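Local coordinates for protein transmembrane oligosaccharyl transferase (Archaeoglobus fulgidus, PDB 3WAJ) that belongs to the STT3/AglB family of oligosaccharyl transferases, integral membrane proteins with a large helical N-terminal region, and holds a zinc ion in this model, at residues 178-182 / 405-409; 229-233 / 246-250; 174-178 / 203-207. One frame throughout, in Å; residues are numbered along the deposited sequence.

Overall arrangement
The three contacts form one neighbourhood of the helical membrane region, all within the N-terminal part typical of STT3 proteins. Helix 163-181 is the common element: it meets helix 405-420 in interaction 1 and helix 199-214 in interaction 3, and L178 belongs to both segments of it. Interaction 2 pairs helices 221-234 and 243-261. Along the chain interaction 3 closes before interaction 2 opens, and interaction 1 encloses interaction 2. The centre of interaction 1 lies about 10 Å from that of interaction 2 and about 11 Å from that of interaction 3. F405 and F177 both pack on L246, so sequence-distant helices share a continuous apolar core.

Interaction 1 of 3, residues 178-182 / 405-409; sequences LLAYN and FPEMA
The ring of Y181 presents a flat face into which F405 drives an edge, giving a tilted edge-to-face pair with centroids 4.6 Å apart and planes inclined at 58°. The bump is CD1 of F405, which lies over one face, toward the ring's margin, 3.3 Å from CE1 of Y181. CE1 of F405 follows over the same face, 3.9 Å from CD1 of Y181. Both aromatic side chains leave their helices with CG opposite the backbone N (chi1 160° for Y181 and 172° for F405), a setting that swings each ring toward its partner. P406 fills the next place round the tyrosine: its CD lies near the plane of the Y181 ring, at the edge, 3.9 Å from CE1 of Y181. One phenol is therefore touched in two ways, on a face by the phenylalanine and at its edge by the proline. Helix 163-181, near its C-terminal end, thus meets residues 405-409 of helix 405-420, two elements more than 220 residues apart that become neighbours in the polytopic helical bundle of the STT3 family. A turn back from Y181, L178 works as a forked wedge. Its CD2 methyl faces the notch formed by F405 and A409, which are one turn apart on their helix, with 3.9 Å to CE1 of F405 and 4.1 Å to CB of A409. The other branch, CD1, leans toward P406, 4.2 Å from its O and 4.4 Å from its CB. No hydrogen bond crosses here. Around the contact, L127 and V131 of helix 121-131 pack on L178, while F228 and A232 of helix 221-234 lie against F405. K185 adds a cation-pi interaction to the ring of Y181.

Interaction 2 of 3, residues 229-233 / 246-250; sequences MFFAF and LSLVA
M229 reaches L246, S247 and A250 with a side chain that starts beside its own backbone N, runs extended through chi2 and then turns at chi3 (59°). The bend parts its last two atoms: SD rests 3.7 Å from CB of A250, whereas CE curls back to within 3.6 Å of OG of S247. L246 comes the other way, its CG opposite the backbone N at chi1 164°, and the two chains slide past one another in opposite senses, with CD2 of L246 4.1 Å from CG of M229. The same leucine methyl continues to A232, whose CB is 3.9 Å from CD2 of L246. The hydroxyl of S247 also faces F233, its OG sitting near the plane of the ring at its edge, 3.6 Å from CZ of F233. This hydroxyl is already satisfied by a hydrogen bond to the carbonyl of R243 in its own helix, so its approach to methionine and phenylalanine is packing. F294 of helix 278-303 makes an edge-to-face pair with F233 and touches M229. The segment axes stay 11.8 Å apart, a span bridged by long side chains rather than by backbone proximity. The axes of segments 229-233 and 246-250 run at 168°; the helices that carry them, joined by a short connection, form an antiparallel helical hairpin, a recurrent unit of polytopic membrane proteins.

Interaction 3 of 3, residues 174-178 / 203-207; sequences LGTFL and IAGIT
I203 meets T176 by methyl groups alone: CG2 of the isoleucine approaches CG2 of the threonine to 4.3 Å at the margin of the contact, while the rest of its side chain leads off. One residue on, A204 brings the helices closest, its CA only 5.0 Å from CA of T176. The small CB points toward helix 163-181 and lies against the backbone there, 3.9 Å from N of F177. The threonine hydroxyl in turn presses on the alanine, OG1 of T176 standing 3.5 Å from CA of A204. With so little side chain at this position, the segment axes approach to 8.5 Å while running nearly antiparallel, at 161°. Helices 163-181 and 199-214 follow each other in the chain, and this up-and-down pair is part of the membrane bundle of the GT-C type; the first of them begins at H163, a ligand of the zinc ion. Almost one turn beyond A204, T207 reaches T176 tip to tip. OG1 of T176 and OG1 of T207 are 3.1 Å apart, and both have partners in their own helices. OG1 of T207 sits between its backbone N and carbonyl carbon (chi1 61°), from where it donates a short hydrogen bond of 2.6 Å to O of A204, meeting that carbonyl at 120° and tilted out of its plane. T176 takes the same rotamer, and its hydroxyl hydrogen-bonds back to the carbonyls of S172 and A173, which have to share its one proton. Beside the hydroxyls, CG2 of T176 and CG2 of T207 meet at 4.0 Å. T253 of helix 243-261 packs on A204, and L126 of helix 121-131 touches T176.

Interaction 1 of 3, residues 178-182 / 405-409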
loop_
_atom_site.group_PDB
_atom_site.type_symbol
_atom_site.label_atom_id
_atom_site.label_comp_id
_atom_site.label_asym_id
_atom_site.label_seq_id
_atom_site.Cartn_x
_atom_site.Cartn_y
_atom_site.Cartn_z
ATOM N N LEU A 178 13.113 -28.833 -8.635
ATOM C CA LEU A 178 13.793 -29.939 -7.984
ATOM C C LEU A 178 13.196 -31.248 -8.475
ATOM O O LEU A 178 13.920 -32.205 -8.741
ATOM C CB LEU A 178 13.749 -29.803 -6.460
ATOM C CG LEU A 178 14.663 -28.675 -5.971
ATOM C CD1 LEU A 178 14.659 -28.542 -4.457
ATOM C CD2 LEU A 178 16.085 -28.876 -6.479
ATOM N N LEU A 179 11.880 -31.268 -8.644
ATOM C CA LEU A 179 11.195 -32.416 -9.229
ATOM C C LEU A 179 11.747 -32.746 -10.621
ATOM O O LEU A 179 11.861 -33.913 -10.991
ATOM C CB LEU A 179 9.690 -32.146 -9.291
ATOM C CG LEU A 179 8.708 -33.296 -9.548
ATOM C CD1 LEU A 179 8.575 -33.622 -11.017
ATOM C CD2 LEU A 179 9.119 -34.539 -8.784
ATOM N N ALA A 180 12.104 -31.728 -11.394
ATOM C CA ALA A 180 12.674 -31.974 -12.720
ATOM C C ALA A 180 14.148 -32.440 -12.687
ATOM O O ALA A 180 14.682 -32.865 -13.713
ATOM C CB ALA A 180 12.491 -30.752 -13.636
ATOM N N TYR A 181 14.794 -32.351 -11.517
ATOM C CA TYR A 181 16.152 -32.893 -11.314
ATOM C C TYR A 181 16.099 -34.335 -10.804
ATOM O O TYR A 181 17.060 -35.084 -10.950
ATOM C CB TYR A 181 16.988 -32.004 -10.359
ATOM C CG TYR A 181 18.198 -32.684 -9.707
ATOM C CD1 TYR A 181 18.200 -32.999 -8.350
ATOM C CD2 TYR A 181 19.335 -32.997 -10.444
ATOM C CE1 TYR A 181 19.297 -33.618 -7.747
ATOM C CE2 TYR A 181 20.440 -33.617 -9.850
ATOM C CZ TYR A 181 20.416 -33.921 -8.503
ATOM O OH TYR A 181 21.511 -34.535 -7.921
ATOM N N ASN A 182 14.972 -34.709 -10.208
ATOM C CA ASN A 182 14.799 -36.055 -9.675
ATOM C C ASN A 182 14.114 -36.989 -10.667
ATOM O O ASN A 182 13.041 -37.525 -10.391
ATOM C CB ASN A 182 14.012 -36.014 -8.363
ATOM C CG ASN A 182 14.641 -35.096 -7.333
ATOM O OD1 ASN A 182 15.469 -34.248 -7.666
ATOM N ND2 ASN A 182 14.252 -35.263 -6.075
ATOM N N PHE A 405 22.042 -32.836 -3.062
ATOM C CA PHE A 405 21.811 -31.626 -3.852
ATOM C C PHE A 405 20.518 -30.873 -3.494
ATOM O O PHE A 405 20.580 -29.665 -3.258
ATOM C CB PHE A 405 21.879 -31.898 -5.361
ATOM C CG PHE A 405 21.459 -30.722 -6.208
ATOM C CD1 PHE A 405 20.153 -30.614 -6.672
ATOM C CD2 PHE A 405 22.366 -29.720 -6.531
ATOM C CE1 PHE A 405 19.761 -29.538 -7.450
ATOM C CE2 PHE A 405 21.980 -28.633 -7.308
ATOM C CZ PHE A 405 20.676 -28.542 -7.768
ATOM N N PRO A 406 19.354 -31.568 -3.470
ATOM C CA PRO A 406 18.118 -30.847 -3.122
ATOM C C PRO A 406 18.204 -30.123 -1.784
ATOM O O PRO A 406 17.760 -28.972 -1.692
ATOM C CB PRO A 406 17.071 -31.959 -3.049
ATOM C CG PRO A 406 17.550 -32.972 -4.000
ATOM C CD PRO A 406 19.061 -32.961 -3.865
ATOM N N GLU A 407 18.770 -30.781 -0.776
ATOM C CA GLU A 407 18.933 -30.157 0.532
ATOM C C GLU A 407 19.817 -28.913 0.424
ATOM O O GLU A 407 19.544 -27.884 1.041
ATOM C CB GLU A 407 19.513 -31.159 1.534
ATOM C CG GLU A 407 19.485 -30.685 2.983
ATOM C CD GLU A 407 19.640 -31.825 3.988
ATOM O OE1 GLU A 407 19.524 -33.003 3.581
ATOM O OE2 GLU A 407 19.874 -31.539 5.186
ATOM N N MET A 408 20.871 -28.997 -0.377
ATOM C CA MET A 408 21.737 -27.842 -0.566
ATOM C C MET A 408 20.982 -26.697 -1.246
ATOM O O MET A 408 21.139 -25.537 -0.876
ATOM C CB MET A 408 22.988 -28.204 -1.370
ATOM C CG MET A 408 24.007 -27.072 -1.423
ATOM S SD MET A 408 25.250 -27.297 -2.705
ATOM C CE MET A 408 24.210 -27.542 -4.148
ATOM N N ALA A 409 20.158 -27.037 -2.234
ATOM C CA ALA A 409 19.374 -26.046 -2.964
ATOM C C ALA A 409 18.467 -25.275 -2.006
ATOM O O ALA A 409 18.354 -24.056 -2.084
ATOM C CB ALA A 409 18.559 -26.719 -4.059
#

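Interaction 2 of 3, residues 229-233 / 246-250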
loop_
_atom_site.group_PDB
_atom_site.type_symbol
_atom_site.label_atom_id
_atom_site.label_comp_id
_atom_site.label_asym_id
_atom_site.label_seq_id
_atom_site.Cartn_x
_atom_site.Cartn_y
_atom_site.Cartn_z
ATOM N N MET A 229 23.368 -24.311 -9.437
ATOM C CA MET A 229 24.290 -24.935 -10.372
ATOM C C MET A 229 25.720 -24.560 -10.030
ATOM O O MET A 229 26.606 -25.416 -10.027
ATOM C CB MET A 229 23.942 -24.571 -11.815
ATOM C CG MET A 229 22.524 -24.965 -12.187
ATOM S SD MET A 229 22.054 -24.409 -13.829
ATOM C CE MET A 229 23.307 -25.240 -14.809
ATOM N N PHE A 230 25.936 -23.285 -9.731
ATOM C CA PHE A 230 27.255 -22.817 -9.327
ATOM C C PHE A 230 27.833 -23.743 -8.250
ATOM O O PHE A 230 28.883 -24.351 -8.443
ATOM C CB PHE A 230 27.177 -21.383 -8.810
ATOM C CG PHE A 230 28.494 -20.838 -8.340
ATOM C CD1 PHE A 230 29.400 -20.306 -9.246
ATOM C CD2 PHE A 230 28.832 -20.859 -6.993
ATOM C CE1 PHE A 230 30.630 -19.795 -8.815
ATOM C CE2 PHE A 230 30.061 -20.354 -6.553
ATOM C CZ PHE A 230 30.956 -19.821 -7.464
ATOM N N PHE A 231 27.109 -23.889 -7.142
ATOM C CA PHE A 231 27.580 -24.687 -6.009
ATOM C C PHE A 231 27.657 -26.196 -6.272
ATOM O O PHE A 231 28.577 -26.851 -5.793
ATOM C CB PHE A 231 26.782 -24.356 -4.731
ATOM C CG PHE A 231 27.148 -23.019 -4.125
ATOM C CD1 PHE A 231 28.433 -22.789 -3.636
ATOM C CD2 PHE A 231 26.218 -21.988 -4.056
ATOM C CE1 PHE A 231 28.776 -21.546 -3.086
ATOM C CE2 PHE A 231 26.559 -20.746 -3.506
ATOM C CZ PHE A 231 27.831 -20.528 -3.021
ATOM N N ALA A 232 26.712 -26.744 -7.036
ATOM C CA ALA A 232 26.798 -28.152 -7.457
ATOM C C ALA A 232 28.057 -28.428 -8.291
ATOM O O ALA A 232 28.527 -29.564 -8.375
ATOM C CB ALA A 232 25.554 -28.577 -8.215
ATOM N N PHE A 233 28.591 -27.382 -8.909
ATOM C CA PHE A 233 29.811 -27.511 -9.690
ATOM C C PHE A 233 31.065 -27.289 -8.836
ATOM O O PHE A 233 31.901 -28.187 -8.748
ATOM C CB PHE A 233 29.775 -26.605 -10.940
ATOM C CG PHE A 233 28.996 -27.197 -12.106
ATOM C CD1 PHE A 233 29.644 -27.560 -13.280
ATOM C CD2 PHE A 233 27.618 -27.394 -12.024
ATOM C CE1 PHE A 233 28.937 -28.110 -14.361
ATOM C CE2 PHE A 233 26.894 -27.948 -13.102
ATOM C CZ PHE A 233 27.551 -28.302 -14.267
ATOM N N LEU A 246 21.200 -31.763 -14.730
ATOM C CA LEU A 246 20.863 -30.594 -13.908
ATOM C C LEU A 246 20.903 -29.347 -14.783
ATOM O O LEU A 246 20.032 -28.481 -14.697
ATOM C CB LEU A 246 21.845 -30.433 -12.745
ATOM C CG LEU A 246 21.832 -29.065 -12.057
ATOM C CD1 LEU A 246 20.515 -28.861 -11.331
ATOM C CD2 LEU A 246 22.992 -28.893 -11.100
ATOM N N SER A 247 21.916 -29.289 -15.640
ATOM C CA SER A 247 22.104 -28.183 -16.561
ATOM C C SER A 247 21.084 -28.182 -17.697
ATOM O O SER A 247 20.520 -27.132 -18.024
ATOM C CB SER A 247 23.518 -28.218 -17.138
ATOM O OG SER A 247 24.463 -28.370 -16.104
ATOM N N LEU A 248 20.861 -29.348 -18.305
ATOM C CA LEU A 248 19.938 -29.462 -19.440
ATOM C C LEU A 248 18.509 -29.060 -19.035
ATOM O O LEU A 248 17.827 -28.313 -19.752
ATOM C CB LEU A 248 19.980 -30.869 -20.064
ATOM C CG LEU A 248 21.116 -31.158 -21.057
ATOM C CD1 LEU A 248 21.168 -32.643 -21.467
ATOM C CD2 LEU A 248 21.006 -30.260 -22.293
ATOM N N VAL A 249 18.079 -29.540 -17.872
ATOM C CA VAL A 249 16.802 -29.156 -17.296
ATOM C C VAL A 249 16.681 -27.637 -17.155
ATOM O O VAL A 249 15.648 -27.041 -17.500
ATOM C CB VAL A 249 16.620 -29.816 -15.926
ATOM C CG1 VAL A 249 15.492 -29.144 -15.137
ATOM C CG2 VAL A 249 16.343 -31.286 -16.104
ATOM N N ALA A 250 17.744 -27.018 -16.643
ATOM C CA ALA A 250 17.777 -25.573 -16.482
ATOM C C ALA A 250 17.676 -24.900 -17.848
ATOM O O ALA A 250 16.973 -23.905 -17.993
ATOM C CB ALA A 250 19.031 -25.143 -15.744
#

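Interaction 3 of 3, residues 174-178 / 203-207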
loop_
_atom_site.group_PDB
_atom_site.type_symbol
_atom_site.label_atom_id
_atom_site.label_comp_id
_atom_site.label_asym_id
_atom_site.label_seq_id
_atom_site.Cartn_x
_atom_site.Cartn_y
_atom_site.Cartn_z
ATOM N N LEU A 174 10.562 -23.673 -7.249
ATOM C CA LEU A 174 11.585 -24.480 -6.592
ATOM C C LEU A 174 11.217 -25.972 -6.607
ATOM O O LEU A 174 11.980 -26.807 -7.107
ATOM C CB LEU A 174 11.784 -24.013 -5.155
ATOM C CG LEU A 174 12.230 -22.575 -4.918
ATOM C CD1 LEU A 174 12.227 -22.279 -3.428
ATOM C CD2 LEU A 174 13.610 -22.310 -5.512
ATOM N N GLY A 175 10.052 -26.296 -6.057
ATOM C CA GLY A 175 9.590 -27.670 -5.978
ATOM C C GLY A 175 9.500 -28.352 -7.328
ATOM O O GLY A 175 9.859 -29.518 -7.467
ATOM N N THR A 176 9.018 -27.625 -8.327
ATOM C CA THR A 176 8.903 -28.182 -9.670
ATOM C C THR A 176 10.264 -28.285 -10.344
ATOM O O THR A 176 10.505 -29.187 -11.150
ATOM C CB THR A 176 7.952 -27.358 -10.565
ATOM O OG1 THR A 176 8.409 -25.998 -10.632
ATOM C CG2 THR A 176 6.511 -27.420 -10.042
ATOM N N PHE A 177 11.151 -27.343 -10.041
ATOM C CA PHE A 177 12.511 -27.443 -10.555
ATOM C C PHE A 177 13.244 -28.645 -9.947
ATOM O O PHE A 177 13.928 -29.384 -10.658
ATOM C CB PHE A 177 13.318 -26.176 -10.307
ATOM C CG PHE A 177 14.731 -26.262 -10.812
ATOM C CD1 PHE A 177 15.009 -26.058 -12.154
ATOM C CD2 PHE A 177 15.783 -26.574 -9.945
ATOM C CE1 PHE A 177 16.305 -26.165 -12.633
ATOM C CE2 PHE A 177 17.090 -26.677 -10.413
ATOM C CZ PHE A 177 17.353 -26.475 -11.758
ATOM N N LEU A 178 13.113 -28.833 -8.635
ATOM C CA LEU A 178 13.793 -29.939 -7.984
ATOM C C LEU A 178 13.196 -31.248 -8.475
ATOM O O LEU A 178 13.920 -32.205 -8.741
ATOM C CB LEU A 178 13.749 -29.803 -6.460
ATOM C CG LEU A 178 14.663 -28.675 -5.971
ATOM C CD1 LEU A 178 14.659 -28.542 -4.457
ATOM C CD2 LEU A 178 16.085 -28.876 -6.479
ATOM N N ILE A 203 7.039 -27.697 -17.327
ATOM C CA ILE A 203 6.191 -27.261 -16.223
ATOM C C ILE A 203 6.943 -26.267 -15.335
ATOM O O ILE A 203 6.420 -25.202 -14.993
ATOM C CB ILE A 203 5.715 -28.457 -15.356
ATOM C CG1 ILE A 203 4.728 -29.339 -16.126
ATOM C CG2 ILE A 203 5.104 -27.975 -14.041
ATOM C CD1 ILE A 203 3.626 -28.580 -16.817
ATOM N N ALA A 204 8.170 -26.626 -14.964
ATOM C CA ALA A 204 8.984 -25.789 -14.090
ATOM C C ALA A 204 9.232 -24.420 -14.732
ATOM O O ALA A 204 9.196 -23.388 -14.060
ATOM C CB ALA A 204 10.295 -26.473 -13.777
ATOM N N GLY A 205 9.481 -24.420 -16.038
ATOM C CA GLY A 205 9.622 -23.187 -16.785
ATOM C C GLY A 205 8.339 -22.372 -16.754
ATOM O O GLY A 205 8.375 -21.147 -16.842
ATOM N N ILE A 206 7.201 -23.055 -16.626
ATOM C CA ILE A 206 5.905 -22.381 -16.578
ATOM C C ILE A 206 5.721 -21.684 -15.243
ATOM O O ILE A 206 5.242 -20.552 -15.188
ATOM C CB ILE A 206 4.725 -23.356 -16.867
ATOM C CG1 ILE A 206 4.615 -23.629 -18.365
ATOM C CG2 ILE A 206 3.411 -22.788 -16.378
ATOM C CD1 ILE A 206 3.646 -24.727 -18.717
ATOM N N THR A 207 6.106 -22.361 -14.166
ATOM C CA THR A 207 6.002 -21.786 -12.827
ATOM C C THR A 207 6.910 -20.560 -12.686
ATOM O O THR A 207 6.528 -19.574 -12.059
ATOM C CB THR A 207 6.320 -22.817 -11.737
ATOM O OG1 THR A 207 7.664 -23.278 -11.909
ATOM C CG2 THR A 207 5.364 -23.994 -11.819
#